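Local structure of glycosyl hydrolase family 26 (Bacteroides ovatus, 4ZXO) at residues G30-T35 with L299-A304; G272-P277 with S308-A313. The protein hydrolyses mannan chains as a GH26 beta-mannanase and takes part in galactomannan breakdown by Bacteroides ovatus. All coordinates share one frame; numbering follows the deposited sequence.

Interaction 1: G30-T35 with L299-A304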
loop_
_atom_site.group_PDB
_atom_site.type_symbol
_atom_site.label_atom_id
_atom_site.label_comp_id
_atom_site.label_asym_id
_atom_site.label_seq_id
_atom_site.Cartn_x
_atom_site.Cartn_y
_atom_site.Cartn_z
ATOM N N GLY A 30 5.585 4.109 -6.965
ATOM C CA GLY A 30 4.160 4.026 -6.782
ATOM C C GLY A 30 3.468 5.353 -6.482
ATOM O O GLY A 30 4.069 6.263 -5.897
ATOM N N HIS A 31 2.182 5.420 -6.815
ATOM C CA HIS A 31 1.376 6.562 -6.466
ATOM C C HIS A 31 -0.063 6.107 -6.184
ATOM O O HIS A 31 -0.670 5.376 -6.990
ATOM C CB HIS A 31 1.410 7.559 -7.629
ATOM C CG HIS A 31 0.671 8.852 -7.357
ATOM N ND1 HIS A 31 -0.059 9.504 -8.334
ATOM C CD2 HIS A 31 0.574 9.614 -6.238
ATOM C CE1 HIS A 31 -0.582 10.614 -7.830
ATOM N NE2 HIS A 31 -0.232 10.692 -6.546
ATOM N N HIS A 32 -0.620 6.574 -5.086
ATOM C CA HIS A 32 -2.007 6.304 -4.731
ATOM C C HIS A 32 -2.984 7.086 -5.623
ATOM O O HIS A 32 -2.787 8.268 -5.939
ATOM C CB HIS A 32 -2.254 6.659 -3.239
ATOM C CG HIS A 32 -3.546 6.120 -2.700
ATOM N ND1 HIS A 32 -3.701 4.797 -2.283
ATOM C CD2 HIS A 32 -4.755 6.719 -2.532
ATOM C CE1 HIS A 32 -4.953 4.617 -1.875
ATOM N NE2 HIS A 32 -5.606 5.778 -1.995
ATOM N N ASP A 33 -4.019 6.373 -6.042
ATOM C CA ASP A 33 -5.138 6.899 -6.857
ATOM C C ASP A 33 -4.626 7.514 -8.174
ATOM O O ASP A 33 -5.248 8.417 -8.728
ATOM C CB ASP A 33 -5.971 7.898 -6.024
ATOM C CG ASP A 33 -6.967 7.191 -5.126
ATOM O OD1 ASP A 33 -7.235 5.993 -5.388
ATOM O OD2 ASP A 33 -7.463 7.826 -4.164
ATOM N N ASP A 34 -3.502 6.980 -8.678
ATOM C CA ASP A 34 -2.785 7.658 -9.742
ATOM C C ASP A 34 -3.605 7.876 -11.018
ATOM O O ASP A 34 -3.544 8.964 -11.633
ATOM C CB ASP A 34 -1.538 6.836 -10.111
ATOM C CG ASP A 34 -0.668 7.576 -11.126
ATOM O OD1 ASP A 34 -0.117 8.651 -10.771
ATOM O OD2 ASP A 34 -0.573 7.117 -12.284
ATOM N N THR A 35 -4.383 6.867 -11.400
ATOM C CA THR A 35 -5.187 6.964 -12.605
ATOM C C THR A 35 -6.647 7.268 -12.335
ATOM O O THR A 35 -7.463 7.303 -13.277
ATOM C CB THR A 35 -5.084 5.666 -13.410
ATOM O OG1 THR A 35 -5.204 4.553 -12.491
ATOM C CG2 THR A 35 -3.729 5.592 -14.108
ATOM N N LEU A 299 5.995 4.105 -2.444
ATOM C CA LEU A 299 4.740 4.645 -2.925
ATOM C C LEU A 299 4.481 5.972 -2.265
ATOM O O LEU A 299 4.560 6.080 -1.048
ATOM C CB LEU A 299 3.590 3.666 -2.604
ATOM C CG LEU A 299 2.255 4.161 -3.186
ATOM C CD1 LEU A 299 1.524 3.082 -3.980
ATOM C CD2 LEU A 299 1.408 4.706 -2.073
ATOM N N VAL A 300 4.166 6.982 -3.064
ATOM C CA VAL A 300 3.801 8.288 -2.489
ATOM C C VAL A 300 2.281 8.468 -2.572
ATOM O O VAL A 300 1.573 7.878 -3.439
ATOM C CB VAL A 300 4.503 9.479 -3.190
ATOM C CG1 VAL A 300 6.032 9.322 -3.104
ATOM C CG2 VAL A 300 4.002 9.683 -4.612
ATOM N N TRP A 301 1.764 9.313 -1.674
ATOM C CA TRP A 301 0.316 9.388 -1.457
ATOM C C TRP A 301 -0.389 10.219 -2.547
ATOM O O TRP A 301 0.245 10.692 -3.494
ATOM C CB TRP A 301 0.029 9.935 -0.044
ATOM C CG TRP A 301 -1.376 9.576 0.445
ATOM C CD1 TRP A 301 -2.407 10.454 0.803
ATOM C CD2 TRP A 301 -1.930 8.254 0.596
ATOM N NE1 TRP A 301 -3.536 9.740 1.158
ATOM C CE2 TRP A 301 -3.275 8.398 1.029
ATOM C CE3 TRP A 301 -1.400 6.965 0.435
ATOM C CZ2 TRP A 301 -4.081 7.288 1.335
ATOM C CZ3 TRP A 301 -2.209 5.862 0.703
ATOM C CH2 TRP A 301 -3.542 6.041 1.139
ATOM N N ARG A 302 -1.714 10.293 -2.454
ATOM C CA ARG A 302 -2.570 10.764 -3.555
ATOM C C ARG A 302 -2.452 12.238 -3.871
ATOM O O ARG A 302 -1.956 13.021 -3.072
ATOM C CB ARG A 302 -4.051 10.427 -3.257
ATOM C CG ARG A 302 -4.642 11.228 -2.112
ATOM C CD ARG A 302 -5.867 10.541 -1.506
ATOM N NE ARG A 302 -6.518 11.493 -0.579
ATOM C CZ ARG A 302 -7.471 12.376 -0.926
ATOM N NH1 ARG A 302 -7.968 12.430 -2.193
ATOM N NH2 ARG A 302 -7.905 13.242 -0.000
ATOM N N ASN A 303 -2.856 12.587 -5.086
ATOM C CA ASN A 303 -2.926 14.006 -5.482
ATOM C C ASN A 303 -4.370 14.441 -5.418
ATOM O O ASN A 303 -5.137 14.193 -6.349
ATOM C CB ASN A 303 -2.338 14.193 -6.891
ATOM C CG ASN A 303 -0.815 14.178 -6.891
ATOM O OD1 ASN A 303 -0.195 13.722 -5.917
ATOM N ND2 ASN A 303 -0.211 14.665 -7.977
ATOM N N ALA A 304 -4.778 15.010 -4.281
ATOM C CA ALA A 304 -6.208 15.187 -3.981
ATOM C C ALA A 304 -6.878 16.264 -4.816
ATOM O O ALA A 304 -6.676 17.466 -4.591
ATOM C CB ALA A 304 -6.395 15.499 -2.479
HETATM O O HOH W 1 -3.726 10.758 -7.073
#
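Asn303 OD1 accepts from three N-H groups: His31 NE2 reaches it in a weak, bent bond of 3.1 Å, while the backbone N atoms of Tyr312 and Ala313 also donate to it. Asn303 ND2 is taken by Asp49. The imidazole and the amide stand 69° apart. At the other ring nitrogen, His31 ND1 gives Asp34 OD1 a nearly straight 2.6 Å bond, in the ring plane and on the anti lone pair of the carboxylate oxygen.

The backbones here belong to the first and eighth strands of the (beta/alpha)8 barrel, which pair in parallel. Val300 N donates to Gly30 O at 2.9 Å, and His32 N to Val300 O at 3.0 Å. With CG anti to its backbone N (chi1 -166°), His32 lays its ring flat on the six-membered ring of Trp301, centroids 3.9 Å apart and planes at 15°. Water 1 then joins His32 O to Asn303 N.

His32 ND1 is also bonded to Ser62 OG, so bond and stack together fix the rotation of the His32 ring at the C-terminal mouth of the barrel, with ND1 in use and one face covered by the indole.

Interaction 2: G272-P277 with S308-A313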
loop_
_atom_site.group_PDB
_atom_site.type_symbol
_atom_site.label_atom_id
_atom_site.label_comp_id
_atom_site.label_asym_id
_atom_site.label_seq_id
_atom_site.Cartn_x
_atom_site.Cartn_y
_atom_site.Cartn_z
ATOM N N GLY A 272 6.098 10.589 1.405
ATOM C CA GLY A 272 5.868 11.819 0.657
ATOM C C GLY A 272 6.156 13.044 1.461
ATOM O O GLY A 272 6.360 12.989 2.685
ATOM N N LEU A 273 6.198 14.173 0.747
ATOM C CA LEU A 273 6.310 15.512 1.340
ATOM C C LEU A 273 5.131 16.301 0.832
ATOM O O LEU A 273 5.066 16.579 -0.385
ATOM C CB LEU A 273 7.614 16.187 0.925
ATOM C CG LEU A 273 7.717 17.682 1.261
ATOM C CD1 LEU A 273 7.729 17.801 2.765
ATOM C CD2 LEU A 273 9.010 18.260 0.670
ATOM N N GLU A 274 4.179 16.610 1.720
ATOM C CA GLU A 274 2.948 17.233 1.249
ATOM C C GLU A 274 3.216 18.553 0.463
ATOM O O GLU A 274 3.897 19.478 0.979
ATOM C CB GLU A 274 2.008 17.471 2.440
ATOM C CG GLU A 274 0.684 17.968 1.980
ATOM C CD GLU A 274 -0.239 18.332 3.110
ATOM O OE1 GLU A 274 0.249 18.791 4.177
ATOM O OE2 GLU A 274 -1.460 18.152 2.948
ATOM N N GLY A 275 2.676 18.654 -0.764
ATOM C CA GLY A 275 2.861 19.859 -1.559
ATOM C C GLY A 275 4.244 20.016 -2.145
ATOM O O GLY A 275 4.533 21.073 -2.723
ATOM N N ILE A 276 5.078 18.968 -1.995
ATOM C CA ILE A 276 6.511 18.966 -2.333
ATOM C C ILE A 276 7.104 20.346 -2.597
ATOM O O ILE A 276 7.489 20.663 -3.744
ATOM C CB ILE A 276 6.823 18.065 -3.596
ATOM C CG1 ILE A 276 5.938 16.820 -3.622
ATOM C CG2 ILE A 276 8.263 17.610 -3.513
ATOM C CD1 ILE A 276 5.053 16.722 -4.860
ATOM N N PRO A 277 7.209 21.175 -1.545
ATOM C CA PRO A 277 7.641 22.565 -1.758
ATOM C C PRO A 277 9.137 22.649 -2.050
ATOM O O PRO A 277 9.620 23.717 -2.431
ATOM C CB PRO A 277 7.358 23.241 -0.431
ATOM C CG PRO A 277 6.655 22.270 0.440
ATOM C CD PRO A 277 6.726 20.929 -0.172
ATOM N N SER A 308 -6.440 20.948 -3.257
ATOM C CA SER A 308 -5.343 21.022 -4.204
ATOM C C SER A 308 -3.950 21.288 -3.577
ATOM O O SER A 308 -2.933 21.277 -4.288
ATOM C CB SER A 308 -5.674 22.079 -5.259
ATOM O OG SER A 308 -5.705 23.352 -4.681
ATOM N N THR A 309 -3.905 21.562 -2.268
ATOM C CA THR A 309 -2.648 21.650 -1.511
ATOM C C THR A 309 -2.161 20.264 -1.039
ATOM O O THR A 309 -1.010 20.076 -0.595
ATOM C CB THR A 309 -2.832 22.543 -0.258
ATOM O OG1 THR A 309 -3.903 21.999 0.531
ATOM C CG2 THR A 309 -3.210 23.948 -0.661
ATOM N N HIS A 310 -3.043 19.279 -1.125
ATOM C CA HIS A 310 -2.767 17.976 -0.544
ATOM C C HIS A 310 -2.333 17.041 -1.653
ATOM O O HIS A 310 -3.188 16.333 -2.242
ATOM C CB HIS A 310 -4.036 17.441 0.175
ATOM C CG HIS A 310 -3.824 16.187 0.968
ATOM N ND1 HIS A 310 -2.889 16.085 1.974
ATOM C CD2 HIS A 310 -4.445 14.978 0.913
ATOM C CE1 HIS A 310 -2.959 14.890 2.535
ATOM N NE2 HIS A 310 -3.896 14.192 1.909
ATOM N N TYR A 311 -1.022 17.016 -1.966
ATOM C CA TYR A 311 -0.561 16.126 -3.046
ATOM C C TYR A 311 0.855 15.707 -2.761
ATOM O O TYR A 311 1.613 16.438 -2.076
ATOM C CB TYR A 311 -0.665 16.817 -4.414
ATOM C CG TYR A 311 0.140 18.084 -4.544
ATOM C CD1 TYR A 311 1.484 18.040 -4.891
ATOM C CD2 TYR A 311 -0.454 19.327 -4.330
ATOM C CE1 TYR A 311 2.236 19.178 -5.012
ATOM C CE2 TYR A 311 0.276 20.514 -4.447
ATOM C CZ TYR A 311 1.623 20.443 -4.806
ATOM O OH TYR A 311 2.352 21.630 -4.948
ATOM N N TYR A 312 1.223 14.539 -3.255
ATOM C CA TYR A 312 2.521 13.972 -2.925
ATOM C C TYR A 312 3.312 13.555 -4.157
ATOM O O TYR A 312 4.467 13.225 -4.031
ATOM C CB TYR A 312 2.353 12.770 -1.957
ATOM C CG TYR A 312 1.754 13.203 -0.620
ATOM C CD1 TYR A 312 2.565 13.522 0.472
ATOM C CD2 TYR A 312 0.376 13.344 -0.481
ATOM C CE1 TYR A 312 2.024 13.956 1.674
ATOM C CE2 TYR A 312 -0.181 13.780 0.700
ATOM C CZ TYR A 312 0.640 14.049 1.799
ATOM O OH TYR A 312 0.047 14.475 2.968
ATOM N N ALA A 313 2.682 13.513 -5.331
ATOM C CA ALA A 313 3.416 13.374 -6.604
ATOM C C ALA A 313 3.371 14.711 -7.308
ATOM O O ALA A 313 2.468 15.493 -7.047
ATOM C CB ALA A 313 2.786 12.259 -7.478
HETATM O O HOH W 2 6.324 13.623 -2.060
#
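Two loops at the C-terminal end of the barrel, one following strand 266-271 and the other following strand 295-300, meet through the type II turn that runs from Leu273 to Ile276. Gly275 N, at the third position of this turn, donates to Tyr311 O at 2.8 Å. The turn is closed on itself by Ile276 N to Leu273 O, 2.9 Å. Gly275 has the positive phi (74°) that a type II turn calls for at this position, and its CA lies over the face of the Tyr311 ring, 3.7 Å from the centroid, a CH-pi contact. Tyr311 can offer that face because its CG sits between the backbone N and the carbonyl carbon (chi1 60°). Ile276 CD1 comes to the edge of the same ring, and the phenol oxygen is bonded to Gln318, whose NE2 also serves Ile276 O.

In a (beta/alpha)8 barrel these strand-to-helix loops form the rim around the mouth, and here the outer end of the contact is polar. The extended chain of Glu274 carries OE2 to His310 ND1, a 2.7 Å hydrogen bond that lies in the imidazole plane but meets the carboxylate on its anti side, 32° out of plane; carboxylate and ring are nearly perpendicular. The Tyr312 ring wedges in alongside: its CE1 is 3.4 Å from Glu274 N, its CD1 3.7 Å from Gly272 CA, and its CE2 rests over the rim of the His310 ring. Tyr312 and Tyr237 also pack edge-to-face. Water 2 accepts from Leu273 N at 2.9 Å and donates to Tyr312 O at 2.7 Å, bridging the two backbones.

The segments of the two interactions alternate along the chain, their centres about 10 Å apart. Interaction 1 closes the barrel between strands 27-32 and 295-300; interaction 2 ties together the loops that follow strands 266-271 and 295-300. They share the polypeptide leaving strand 295-300: after Asn303 it turns back, Ala304 N probably hydrogen-bonding to His310 O at 2.9 Å, while Trp301 O packs against Tyr312 CB at 3.3 Å. Asn303 OD1 belongs to both, meeting His31 and lying 2.9 Å from Ala313 N, a probable hydrogen bond. Both contacts sit at the barrel end where GH26 enzymes carry their substrate cleft. The potassium ion, held by Ser328, Ser330 and Ile333, lies about 12 Å from Gly30.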